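Local coordinates for periplasmic binding protein (Roseiflexus sp., PDB 5Y8B) that probably captures heme in the periplasm as the substrate-binding component of an ABC-type uptake system, at residues 10-15 and 70-75; 66-71 and 106-111; 156-161 and 181-186; 201-206 and 241-246. All blocks are in the same frame, centred on the assembly; numbering follows the deposited sequence.

Interaction 1 of 4, residues 10-15 and 70-75; sequences SLNGDI and DEAAGP. With MG (magnesium ion), chain B.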
loop_
_atom_site.group_PDB
_atom_site.type_symbol
_atom_site.label_atom_id
_atom_site.label_comp_id
_atom_site.label_asym_id
_atom_site.label_seq_id
_atom_site.Cartn_x
_atom_site.Cartn_y
_atom_site.Cartn_z
ATOM N N SER A 10 5.881 11.855 -10.591
ATOM C CA SER A 10 5.116 10.679 -10.180
ATOM C C SER A 10 4.196 11.017 -9.001
ATOM O O SER A 10 4.627 11.574 -8.000
ATOM C CB SER A 10 6.064 9.529 -9.816
ATOM O OG SER A 10 5.354 8.446 -9.226
ATOM N N LEU A 11 2.931 10.647 -9.123
ATOM C CA LEU A 11 1.896 11.087 -8.173
ATOM C C LEU A 11 1.603 10.124 -7.024
ATOM O O LEU A 11 0.889 10.487 -6.086
ATOM C CB LEU A 11 0.589 11.403 -8.918
ATOM C CG LEU A 11 0.636 12.337 -10.123
ATOM C CD1 LEU A 11 -0.734 12.371 -10.797
ATOM C CD2 LEU A 11 1.067 13.744 -9.741
ATOM N N ASN A 12 2.119 8.898 -7.108
ATOM C CA ASN A 12 1.855 7.870 -6.089
ATOM C C ASN A 12 3.142 7.097 -5.796
ATOM O O ASN A 12 3.949 6.857 -6.708
ATOM C CB ASN A 12 0.718 6.925 -6.522
ATOM C CG ASN A 12 -0.476 7.676 -7.127
ATOM O OD1 ASN A 12 -0.491 7.966 -8.332
ATOM N ND2 ASN A 12 -1.477 8.004 -6.288
ATOM N N GLY A 13 3.321 6.722 -4.530
ATOM C CA GLY A 13 4.525 6.046 -4.066
ATOM C C GLY A 13 4.857 4.740 -4.763
ATOM O O GLY A 13 6.026 4.468 -5.033
ATOM N N ASP A 14 3.834 3.935 -5.049
ATOM C CA ASP A 14 4.027 2.661 -5.745
ATOM C C ASP A 14 4.506 2.865 -7.183
ATOM O O ASP A 14 5.417 2.160 -7.642
ATOM C CB ASP A 14 2.775 1.769 -5.669
ATOM C CG ASP A 14 1.519 2.441 -6.222
ATOM O OD1 ASP A 14 1.371 3.670 -6.118
ATOM O OD2 ASP A 14 0.643 1.728 -6.743
ATOM N N ILE A 15 3.918 3.858 -7.861
ATOM C CA ILE A 15 4.348 4.299 -9.195
ATOM C C ILE A 15 5.821 4.754 -9.170
ATOM O O ILE A 15 6.606 4.375 -10.037
ATOM C CB ILE A 15 3.394 5.398 -9.767
ATOM C CG1 ILE A 15 1.938 4.883 -9.935
ATOM C CG2 ILE A 15 3.932 6.013 -11.062
ATOM C CD1 ILE A 15 1.729 3.670 -10.834
ATOM N N ASP A 70 -1.542 6.594 -10.538
ATOM C CA ASP A 70 -2.658 5.655 -10.607
ATOM C C ASP A 70 -3.980 6.286 -10.129
ATOM O O ASP A 70 -4.006 7.453 -9.736
ATOM C CB ASP A 70 -2.332 4.326 -9.877
ATOM C CG ASP A 70 -2.090 4.500 -8.385
ATOM O OD1 ASP A 70 -2.644 5.429 -7.760
ATOM O OD2 ASP A 70 -1.337 3.677 -7.805
ATOM N N GLU A 71 -5.055 5.502 -10.142
ATOM C CA GLU A 71 -6.387 5.968 -9.729
ATOM C C GLU A 71 -6.502 6.566 -8.302
ATOM O O GLU A 71 -7.476 7.253 -8.017
ATOM C CB GLU A 71 -7.461 4.890 -9.990
ATOM C CG GLU A 71 -7.331 3.603 -9.183
ATOM C CD GLU A 71 -8.372 2.566 -9.576
ATOM O OE1 GLU A 71 -7.987 1.561 -10.206
ATOM O OE2 GLU A 71 -9.574 2.749 -9.271
ATOM N N ALA A 72 -5.513 6.343 -7.431
ATOM C CA ALA A 72 -5.533 6.969 -6.097
ATOM C C ALA A 72 -5.203 8.469 -6.115
ATOM O O ALA A 72 -5.596 9.189 -5.201
ATOM C CB ALA A 72 -4.648 6.227 -5.109
ATOM N N ALA A 73 -4.496 8.925 -7.149
ATOM C CA ALA A 73 -4.136 10.331 -7.323
ATOM C C ALA A 73 -5.361 11.208 -7.598
ATOM O O ALA A 73 -6.212 10.857 -8.413
ATOM C CB ALA A 73 -3.142 10.471 -8.457
ATOM N N GLY A 74 -5.435 12.354 -6.927
ATOM C CA GLY A 74 -6.543 13.286 -7.118
ATOM C C GLY A 74 -6.334 14.643 -6.468
ATOM O O GLY A 74 -5.251 14.903 -5.937
ATOM N N PRO A 75 -7.356 15.511 -6.479
ATOM C CA PRO A 75 -8.706 15.197 -6.988
ATOM C C PRO A 75 -8.796 15.190 -8.522
ATOM O O PRO A 75 -7.898 15.739 -9.178
ATOM C CB PRO A 75 -9.561 16.333 -6.409
ATOM C CG PRO A 75 -8.620 17.484 -6.298
ATOM C CD PRO A 75 -7.269 16.893 -5.966
HETATM MG MG MG B . -1.382 2.718 -5.914
HETATM O O HOH W 1 -1.612 4.814 -5.138
HETATM O O HOH W 2 -1.065 1.698 -4.121
#
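N12 and D70 meet at a slant, the amide lying beside the carboxylate, and the real grip is on the backbone: D70 N gives a nearly straight hydrogen bond to N12 OD1 at 2.8 Å. That donor stands above the amide's carbonyl plane, 49° out of it. N12 ND2 turns instead to Q51, while the amide also lies against the A73 methyl, 3.6 Å between N12 OD1 and A73 CB. Further along, L11 CD1 rests on A73 CB at 3.9 Å. The D70 carboxylate is tucked between its own backbone N and carbonyl carbon (chi1 63°). In that pose D70 OD1 accepts from A72 N at 3.0 Å, an Asx turn, and D70 OD2 binds magnesium at 2.1 Å. The D14 side chain comes from the opposite direction to that of D70 and meets the ion through D14 OD2 at 2.4 Å, its carboxylate plane turned 54° from that of D70; K104 also bonds D14 OD2. With an alanine in place of N12, D70 N would probably lose its acceptor and the strand end that carries the metal ligand some of its anchorage. Two waters and D94 complete the observed magnesium shell, an aspartate-rich site at the C-terminal edge of a parallel sheet, where alpha/beta folds commonly bind ligands.

Interaction 2 of 4, residues 66-71 and 106-111; sequences LVIGDE and RFVAQA. With MG (magnesium ion), chain B.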
loop_
_atom_site.group_PDB
_atom_site.type_symbol
_atom_site.label_atom_id
_atom_site.label_comp_id
_atom_site.label_asym_id
_atom_site.label_seq_id
_atom_site.Cartn_x
_atom_site.Cartn_y
_atom_site.Cartn_z
ATOM N N LEU A 66 6.504 14.688 -18.337
ATOM C CA LEU A 66 5.524 13.617 -18.116
ATOM C C LEU A 66 5.021 13.580 -16.652
ATOM O O LEU A 66 5.801 13.737 -15.699
ATOM C CB LEU A 66 6.103 12.249 -18.538
ATOM C CG LEU A 66 5.289 10.969 -18.255
ATOM C CD1 LEU A 66 4.046 10.864 -19.143
ATOM C CD2 LEU A 66 6.155 9.723 -18.380
ATOM N N VAL A 67 3.712 13.403 -16.499
ATOM C CA VAL A 67 3.082 13.232 -15.183
ATOM C C VAL A 67 2.409 11.869 -15.183
ATOM O O VAL A 67 1.635 11.547 -16.076
ATOM C CB VAL A 67 2.060 14.348 -14.841
ATOM C CG1 VAL A 67 1.472 14.145 -13.449
ATOM C CG2 VAL A 67 2.705 15.723 -14.919
ATOM N N ILE A 68 2.731 11.063 -14.183
ATOM C CA ILE A 68 2.311 9.672 -14.170
ATOM C C ILE A 68 1.827 9.290 -12.771
ATOM O O ILE A 68 2.425 9.710 -11.760
ATOM C CB ILE A 68 3.428 8.751 -14.747
ATOM C CG1 ILE A 68 2.922 7.320 -14.949
ATOM C CG2 ILE A 68 4.726 8.833 -13.931
ATOM C CD1 ILE A 68 3.775 6.472 -15.874
ATOM N N GLY A 69 0.717 8.545 -12.723
ATOM C CA GLY A 69 0.148 8.061 -11.461
ATOM C C GLY A 69 -0.858 6.930 -11.620
ATOM O O GLY A 69 -1.001 6.357 -12.696
ATOM N N ASP A 70 -1.542 6.594 -10.538
ATOM C CA ASP A 70 -2.658 5.655 -10.607
ATOM C C ASP A 70 -3.980 6.286 -10.129
ATOM O O ASP A 70 -4.006 7.453 -9.736
ATOM C CB ASP A 70 -2.332 4.326 -9.877
ATOM C CG ASP A 70 -2.090 4.500 -8.385
ATOM O OD1 ASP A 70 -2.644 5.429 -7.760
ATOM O OD2 ASP A 70 -1.337 3.677 -7.805
ATOM N N GLU A 71 -5.055 5.502 -10.142
ATOM C CA GLU A 71 -6.387 5.968 -9.729
ATOM C C GLU A 71 -6.502 6.566 -8.302
ATOM O O GLU A 71 -7.476 7.253 -8.017
ATOM C CB GLU A 71 -7.461 4.890 -9.990
ATOM C CG GLU A 71 -7.331 3.603 -9.183
ATOM C CD GLU A 71 -8.372 2.566 -9.576
ATOM O OE1 GLU A 71 -7.987 1.561 -10.206
ATOM O OE2 GLU A 71 -9.574 2.749 -9.271
ATOM N N ARG A 106 3.840 -2.809 -16.214
ATOM C CA ARG A 106 3.746 -2.817 -17.676
ATOM C C ARG A 106 3.283 -1.480 -18.219
ATOM O O ARG A 106 3.786 -1.010 -19.243
ATOM C CB ARG A 106 2.827 -3.956 -18.167
ATOM C CG ARG A 106 3.495 -5.321 -18.095
ATOM C CD ARG A 106 2.565 -6.454 -18.509
ATOM N NE ARG A 106 3.331 -7.638 -18.899
ATOM C CZ ARG A 106 3.406 -8.767 -18.199
ATOM N NH1 ARG A 106 2.734 -8.922 -17.052
ATOM N NH2 ARG A 106 4.152 -9.760 -18.661
ATOM N N PHE A 107 2.325 -0.875 -17.526
ATOM C CA PHE A 107 1.813 0.451 -17.870
ATOM C C PHE A 107 2.946 1.491 -17.834
ATOM O O PHE A 107 3.147 2.223 -18.815
ATOM C CB PHE A 107 0.682 0.836 -16.902
ATOM C CG PHE A 107 0.167 2.241 -17.081
ATOM C CD1 PHE A 107 -0.918 2.497 -17.921
ATOM C CD2 PHE A 107 0.749 3.311 -16.394
ATOM C CE1 PHE A 107 -1.401 3.790 -18.080
ATOM C CE2 PHE A 107 0.270 4.605 -16.554
ATOM C CZ PHE A 107 -0.803 4.843 -17.403
ATOM N N VAL A 108 3.664 1.531 -16.703
ATOM C CA VAL A 108 4.778 2.457 -16.478
ATOM C C VAL A 108 5.909 2.250 -17.510
ATOM O O VAL A 108 6.355 3.212 -18.137
ATOM C CB VAL A 108 5.310 2.391 -15.008
ATOM C CG1 VAL A 108 6.499 3.325 -14.808
ATOM C CG2 VAL A 108 4.212 2.745 -14.014
ATOM N N ALA A 109 6.338 1.000 -17.697
ATOM C CA ALA A 109 7.405 0.664 -18.651
ATOM C C ALA A 109 7.066 1.139 -20.063
ATOM O O ALA A 109 7.918 1.712 -20.744
ATOM C CB ALA A 109 7.687 -0.826 -18.641
ATOM N N GLN A 110 5.811 0.928 -20.468
ATOM C CA GLN A 110 5.311 1.370 -21.764
ATOM C C GLN A 110 5.252 2.888 -21.869
ATOM O O GLN A 110 5.688 3.438 -22.881
ATOM C CB GLN A 110 3.947 0.764 -22.064
ATOM C CG GLN A 110 3.584 0.882 -23.528
ATOM C CD GLN A 110 2.335 0.128 -23.878
ATOM O OE1 GLN A 110 2.182 -1.047 -23.537
ATOM N NE2 GLN A 110 1.433 0.794 -24.578
ATOM N N ALA A 111 4.725 3.547 -20.828
ATOM C CA ALA A 111 4.725 5.020 -20.715
ATOM C C ALA A 111 6.135 5.635 -20.786
ATOM O O ALA A 111 6.291 6.759 -21.272
ATOM C CB ALA A 111 4.023 5.455 -19.438
HETATM MG MG MG B . -1.382 2.718 -5.914
HETATM O O HOH W 1 -1.612 4.814 -5.138
HETATM O O HOH W 2 -1.065 1.698 -4.121
#
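The aliphatic part of this contact runs through one methyl group: I68 CD1 lies 3.7 Å from A111 CB and 4.2 Å from V108 CG2, so it settles among side chains one helical turn apart. I68 gets there by standing fully extended, CG1 anti to the backbone N (chi1 -171°) and CD1 stretched onward toward the helix. Aromatic packing adds a second element. The F107 ring slides past I68 in the opposite direction and presents CE2 obliquely, 4.0 Å from I68 CD1. The few polar atoms nearby belong to the backbone and meet only carbon: L66 CD2 approaches A111 O at 4.1 Å, and G69 O lies 4.4 Å from F107 CE2. Strand 66-70 and helix 106-111 run antiparallel, 173° between their directions and 10.2 Å apart at the axes, which is ordinary spacing for a helix laid on a sheet. I15 and I19 of helix 13-21 also pack on I68, while A90 and T92 of the next strand touch F107. Since the side chains that meet are all hydrocarbon, with I68 lodged among F107, V108 and A111, the attraction is mainly dispersion and burial, without a directional bond between the two segments.

Interaction 3 of 4, residues 156-161 and 181-186; sequences QQVAGR and AGIVEF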
loop_
_atom_site.group_PDB
_atom_site.type_symbol
_atom_site.label_atom_id
_atom_site.label_comp_id
_atom_site.label_asym_id
_atom_site.label_seq_id
_atom_site.Cartn_x
_atom_site.Cartn_y
_atom_site.Cartn_z
ATOM N N GLN A 156 -10.171 6.006 13.237
ATOM C CA GLN A 156 -9.966 4.623 13.696
ATOM C C GLN A 156 -10.880 3.684 12.918
ATOM O O GLN A 156 -12.083 3.570 13.197
ATOM C CB GLN A 156 -10.205 4.494 15.198
ATOM C CG GLN A 156 -9.065 5.008 16.056
ATOM C CD GLN A 156 -9.473 5.285 17.483
ATOM O OE1 GLN A 156 -10.541 4.871 17.932
ATOM N NE2 GLN A 156 -8.610 5.985 18.215
ATOM N N GLN A 157 -10.304 3.030 11.918
ATOM C CA GLN A 157 -11.091 2.246 10.973
ATOM C C GLN A 157 -10.572 0.814 10.792
ATOM O O GLN A 157 -9.392 0.533 11.015
ATOM C CB GLN A 157 -11.196 2.989 9.632
ATOM C CG GLN A 157 -12.115 4.209 9.695
ATOM C CD GLN A 157 -12.090 5.089 8.457
ATOM O OE1 GLN A 157 -11.179 5.018 7.624
ATOM N NE2 GLN A 157 -13.092 5.944 8.338
ATOM N N VAL A 158 -11.484 -0.087 10.429
ATOM C CA VAL A 158 -11.143 -1.456 10.042
ATOM C C VAL A 158 -11.255 -1.588 8.530
ATOM O O VAL A 158 -12.059 -0.887 7.899
ATOM C CB VAL A 158 -12.036 -2.520 10.736
ATOM C CG1 VAL A 158 -11.568 -2.756 12.156
ATOM C CG2 VAL A 158 -13.514 -2.135 10.721
ATOM N N ALA A 159 -10.447 -2.469 7.946
ATOM C CA ALA A 159 -10.550 -2.764 6.519
ATOM C C ALA A 159 -11.205 -4.111 6.294
ATOM O O ALA A 159 -10.825 -5.106 6.916
ATOM C CB ALA A 159 -9.189 -2.722 5.846
ATOM N N GLY A 160 -12.200 -4.116 5.412
ATOM C CA GLY A 160 -12.865 -5.335 4.978
ATOM C C GLY A 160 -12.559 -5.660 3.532
ATOM O O GLY A 160 -11.422 -5.487 3.083
ATOM N N ARG A 161 -13.585 -6.114 2.812
ATOM C CA ARG A 161 -13.456 -6.609 1.435
ATOM C C ARG A 161 -13.289 -5.444 0.456
ATOM O O ARG A 161 -13.595 -4.300 0.803
ATOM C CB ARG A 161 -14.684 -7.445 1.035
ATOM C CG ARG A 161 -15.007 -8.629 1.933
ATOM C CD ARG A 161 -14.687 -9.983 1.301
ATOM N NE ARG A 161 -14.950 -11.099 2.220
ATOM C CZ ARG A 161 -16.163 -11.554 2.547
ATOM N NH1 ARG A 161 -17.257 -11.013 2.026
ATOM N NH2 ARG A 161 -16.290 -12.561 3.400
ATOM N N ALA A 181 -16.757 -10.878 8.730
ATOM C CA ALA A 181 -17.950 -10.289 9.352
ATOM C C ALA A 181 -18.738 -9.341 8.420
ATOM O O ALA A 181 -19.676 -8.669 8.851
ATOM C CB ALA A 181 -17.569 -9.581 10.652
ATOM N N GLY A 182 -18.364 -9.284 7.144
ATOM C CA GLY A 182 -19.131 -8.501 6.166
ATOM C C GLY A 182 -18.739 -7.054 5.916
ATOM O O GLY A 182 -19.351 -6.414 5.071
ATOM N N ILE A 183 -17.729 -6.538 6.624
ATOM C CA ILE A 183 -17.234 -5.177 6.377
ATOM C C ILE A 183 -16.696 -5.050 4.947
ATOM O O ILE A 183 -15.946 -5.905 4.463
ATOM C CB ILE A 183 -16.151 -4.713 7.401
ATOM C CG1 ILE A 183 -16.601 -4.916 8.863
ATOM C CG2 ILE A 183 -15.705 -3.267 7.139
ATOM C CD1 ILE A 183 -17.711 -4.001 9.329
ATOM N N VAL A 184 -17.117 -3.982 4.282
ATOM C CA VAL A 184 -16.673 -3.652 2.939
ATOM C C VAL A 184 -15.894 -2.341 3.026
ATOM O O VAL A 184 -16.365 -1.364 3.632
ATOM C CB VAL A 184 -17.859 -3.596 1.937
ATOM C CG1 VAL A 184 -17.405 -3.218 0.535
ATOM C CG2 VAL A 184 -18.563 -4.948 1.888
ATOM N N GLU A 185 -14.691 -2.353 2.433
ATOM C CA GLU A 185 -13.764 -1.220 2.437
ATOM C C GLU A 185 -13.455 -0.778 3.869
ATOM O O GLU A 185 -13.358 -1.615 4.782
ATOM C CB GLU A 185 -14.295 -0.053 1.577
ATOM C CG GLU A 185 -14.771 -0.461 0.198
ATOM C CD GLU A 185 -15.223 0.701 -0.664
ATOM O OE1 GLU A 185 -16.068 1.525 -0.223
ATOM O OE2 GLU A 185 -14.749 0.761 -1.816
ATOM N N PHE A 186 -13.326 0.534 4.061
ATOM C CA PHE A 186 -12.946 1.116 5.347
ATOM C C PHE A 186 -14.163 1.631 6.107
ATOM O O PHE A 186 -14.891 2.502 5.619
ATOM C CB PHE A 186 -11.875 2.204 5.151
ATOM C CG PHE A 186 -10.541 1.658 4.702
ATOM C CD1 PHE A 186 -10.284 1.403 3.341
ATOM C CD2 PHE A 186 -9.529 1.389 5.638
ATOM C CE1 PHE A 186 -9.058 0.877 2.932
ATOM C CE2 PHE A 186 -8.293 0.880 5.226
ATOM C CZ PHE A 186 -8.060 0.618 3.874
#
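F186 lays one face of its ring over the methyl of A159, with A159 CB 4.2 Å from the ring centroid and 26° off the normal, a CH-pi contact. The side chain of Q157 crosses that of F186 at about a right angle, its OE1 coming to 3.8 Å from F186 CB. On the other side of the ribbon V158 CG2 meets I183 CG2 at 4.3 Å. F186 takes its position with CG anti to its own carbonyl carbon (chi1 -69°), beside the backbone N. Were an alanine here instead, the A159 methyl would probably lose its aromatic cover, leaving a gap over it where the ring had lain.

Backbone bonds hold these groups in register. G160 N donates to E185 O at 2.8 Å, and R161 and the loop then exchange two more: R161 N to I183 O at 2.9 Å, and E185 N to R161 O at 2.8 Å, the last lying in the carbonyl plane. F186 CA adds a CA-H...O contact to V158 O at 3.4 Å. G160 is pressed so close to the loop that a beta carbon on it would collide with I183 O. The loop itself starts from a Schellman motif, G182 taking positive phi to end helix 177-180.

Farther out, strand 155-159 lies between strands 144-151 and 186-188, antiparallel to both, A159 touching F147 and V158 touching L146 and L148. Helix 164-171 covers the A159 side through V165 and meets R161 through D166, while A178 of helix 177-180 packs on I183.

Interaction 4 of 4, residues 201-206 and 241-246; sequences VLLVLD and LYLLGM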
loop_
_atom_site.group_PDB
_atom_site.type_symbol
_atom_site.label_atom_id
_atom_site.label_comp_id
_atom_site.label_asym_id
_atom_site.label_seq_id
_atom_site.Cartn_x
_atom_site.Cartn_y
_atom_site.Cartn_z
ATOM N N VAL A 201 -4.383 -11.767 15.697
ATOM C CA VAL A 201 -3.324 -10.810 15.412
ATOM C C VAL A 201 -3.889 -9.487 14.863
ATOM O O VAL A 201 -4.826 -9.468 14.054
ATOM C CB VAL A 201 -2.150 -11.460 14.591
ATOM C CG1 VAL A 201 -2.617 -12.095 13.299
ATOM C CG2 VAL A 201 -1.016 -10.476 14.356
ATOM N N LEU A 202 -3.350 -8.385 15.377
ATOM C CA LEU A 202 -3.695 -7.053 14.897
ATOM C C LEU A 202 -2.644 -6.532 13.922
ATOM O O LEU A 202 -1.468 -6.438 14.274
ATOM C CB LEU A 202 -3.866 -6.088 16.067
ATOM C CG LEU A 202 -5.031 -6.331 17.022
ATOM C CD1 LEU A 202 -5.046 -5.235 18.082
ATOM C CD2 LEU A 202 -6.376 -6.423 16.299
ATOM N N LEU A 203 -3.079 -6.222 12.701
ATOM C CA LEU A 203 -2.237 -5.670 11.651
ATOM C C LEU A 203 -2.445 -4.154 11.531
ATOM O O LEU A 203 -3.580 -3.676 11.366
ATOM C CB LEU A 203 -2.549 -6.358 10.323
ATOM C CG LEU A 203 -1.745 -5.988 9.078
ATOM C CD1 LEU A 203 -0.267 -6.358 9.233
ATOM C CD2 LEU A 203 -2.342 -6.706 7.882
ATOM N N VAL A 204 -1.350 -3.402 11.641
ATOM C CA VAL A 204 -1.401 -1.946 11.629
ATOM C C VAL A 204 -0.313 -1.348 10.726
ATOM O O VAL A 204 0.541 -2.073 10.179
ATOM C CB VAL A 204 -1.350 -1.337 13.059
ATOM C CG1 VAL A 204 -2.569 -1.755 13.886
ATOM C CG2 VAL A 204 -0.043 -1.668 13.789
ATOM N N LEU A 205 -0.367 -0.032 10.558
ATOM C CA LEU A 205 0.686 0.704 9.881
ATOM C C LEU A 205 1.621 1.351 10.891
ATOM O O LEU A 205 1.165 1.861 11.922
ATOM C CB LEU A 205 0.090 1.748 8.933
ATOM C CG LEU A 205 -0.860 1.260 7.820
ATOM C CD1 LEU A 205 -1.419 2.436 7.016
ATOM C CD2 LEU A 205 -0.229 0.208 6.910
ATOM N N ASP A 206 2.925 1.304 10.590
ATOM C CA ASP A 206 3.994 2.020 11.313
ATOM C C ASP A 206 3.537 3.396 11.830
ATOM O O ASP A 206 3.488 3.617 13.039
ATOM C CB ASP A 206 5.246 2.130 10.399
ATOM C CG ASP A 206 6.440 2.868 11.054
ATOM O OD1 ASP A 206 6.543 2.955 12.305
ATOM O OD2 ASP A 206 7.312 3.355 10.292
ATOM N N LEU A 241 3.225 1.909 2.179
ATOM C CA LEU A 241 3.684 1.597 0.838
ATOM C C LEU A 241 4.025 0.104 0.642
ATOM O O LEU A 241 3.621 -0.501 -0.347
ATOM C CB LEU A 241 4.887 2.473 0.487
ATOM C CG LEU A 241 5.452 2.351 -0.929
ATOM C CD1 LEU A 241 4.357 2.617 -1.954
ATOM C CD2 LEU A 241 6.637 3.286 -1.104
ATOM N N TYR A 242 4.755 -0.464 1.592
ATOM C CA TYR A 242 5.133 -1.878 1.585
ATOM C C TYR A 242 3.932 -2.832 1.698
ATOM O O TYR A 242 3.849 -3.805 0.937
ATOM C CB TYR A 242 6.115 -2.135 2.729
ATOM C CG TYR A 242 6.832 -3.461 2.738
ATOM C CD1 TYR A 242 7.559 -3.902 1.623
ATOM C CD2 TYR A 242 6.842 -4.250 3.893
ATOM C CE1 TYR A 242 8.245 -5.112 1.649
ATOM C CE2 TYR A 242 7.532 -5.469 3.935
ATOM C CZ TYR A 242 8.237 -5.883 2.813
ATOM O OH TYR A 242 8.921 -7.072 2.845
ATOM N N LEU A 243 3.017 -2.550 2.630
ATOM C CA LEU A 243 1.842 -3.387 2.843
ATOM C C LEU A 243 0.722 -3.181 1.802
ATOM O O LEU A 243 0.216 -4.161 1.239
ATOM C CB LEU A 243 1.299 -3.216 4.271
ATOM C CG LEU A 243 0.042 -3.984 4.744
ATOM C CD1 LEU A 243 0.180 -5.502 4.617
ATOM C CD2 LEU A 243 -0.315 -3.615 6.176
ATOM N N LEU A 244 0.368 -1.914 1.550
ATOM C CA LEU A 244 -0.834 -1.542 0.797
ATOM C C LEU A 244 -0.620 -1.143 -0.671
ATOM O O LEU A 244 -1.565 -1.169 -1.459
ATOM C CB LEU A 244 -1.602 -0.424 1.525
ATOM C CG LEU A 244 -1.906 -0.545 3.025
ATOM C CD1 LEU A 244 -2.545 0.726 3.562
ATOM C CD2 LEU A 244 -2.778 -1.750 3.332
ATOM N N GLY A 245 0.614 -0.796 -1.022
ATOM C CA GLY A 245 0.948 -0.211 -2.319
ATOM C C GLY A 245 0.835 -1.086 -3.555
ATOM O O GLY A 245 0.617 -0.569 -4.648
ATOM N N MET A 246 0.988 -2.398 -3.386
ATOM C CA MET A 246 0.949 -3.370 -4.494
ATOM C C MET A 246 2.006 -3.049 -5.574
ATOM O O MET A 246 1.712 -2.983 -6.774
ATOM C CB MET A 246 -0.487 -3.534 -5.067
ATOM C CG MET A 246 -1.489 -4.155 -4.098
ATOM S SD MET A 246 -1.168 -5.917 -3.851
ATOM C CE MET A 246 -2.669 -6.417 -3.009
#
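L203, which packs against L243, is fixed in its sheet by a backbone hydrogen bond with L146 of the neighbouring strand 144-151. The contact itself is made by four leucines. L203 and L243 reach toward each other tip to tip, and L243 CD2 drops onto the fork of L203, 4.0 Å from L203 CG and 4.1 Å from each of the methyls L203 CD1 and L203 CD2. Both chains start with CG anti to the backbone N (chi1 -177° for L203 and 179° for L243), which sends the two heads out across the gap between strand and helix.

L205 arrives differently. Its CB leaves the strand alongside the helix, but the end of the chain swings nearer, and L205 CD2 touches the same L243 methyl, CD2, at 3.9 Å. L205's other branch serves the next helical residue, with L205 CD1 4.0 Å from L244 CD1. One methyl of L243 thus sits between L203 and L205, while V204, between them in sequence, turns its side chain to the other side of the sheet, against A237.

V165 of helix 164-171 packs on both L203 and L244, and L257 and I236 add to the apolar surroundings of L203. Past the helix, M246 takes positive phi and its carbonyl O accepts from K104.

This is the layering of an alpha/beta lobe: L205 closes strand 201-205 as the N-cap residue of helix 206-211, and helix 240-244 follows the adjacent parallel strand 235-238. It lies beside the cleft between two lobes, consistent with the periplasmic binding protein fold, whose ligand usually sits there.

Interactions 1 and 2 form one continuous piece of the N-terminal lobe: they share D70 and E71, their centres are about 10 Å apart, and L11 N lies 2.8 Å from I68 O, a probable hydrogen bond. Interactions 3 and 4 belong to the other lobe and reach the same mixed sheet, centres about 14 Å apart without touching. One place where the lobes touch is between 241-246 and 10-15: L241 CD1 packs 3.4 Å from D14 N, so interaction 4 borders the magnesium site of interaction 1, and the L244 side chain is about 8 Å from a bound magnesium ion. Interaction 3 stays farther off, about 9 Å from interaction 1 at the nearest atoms.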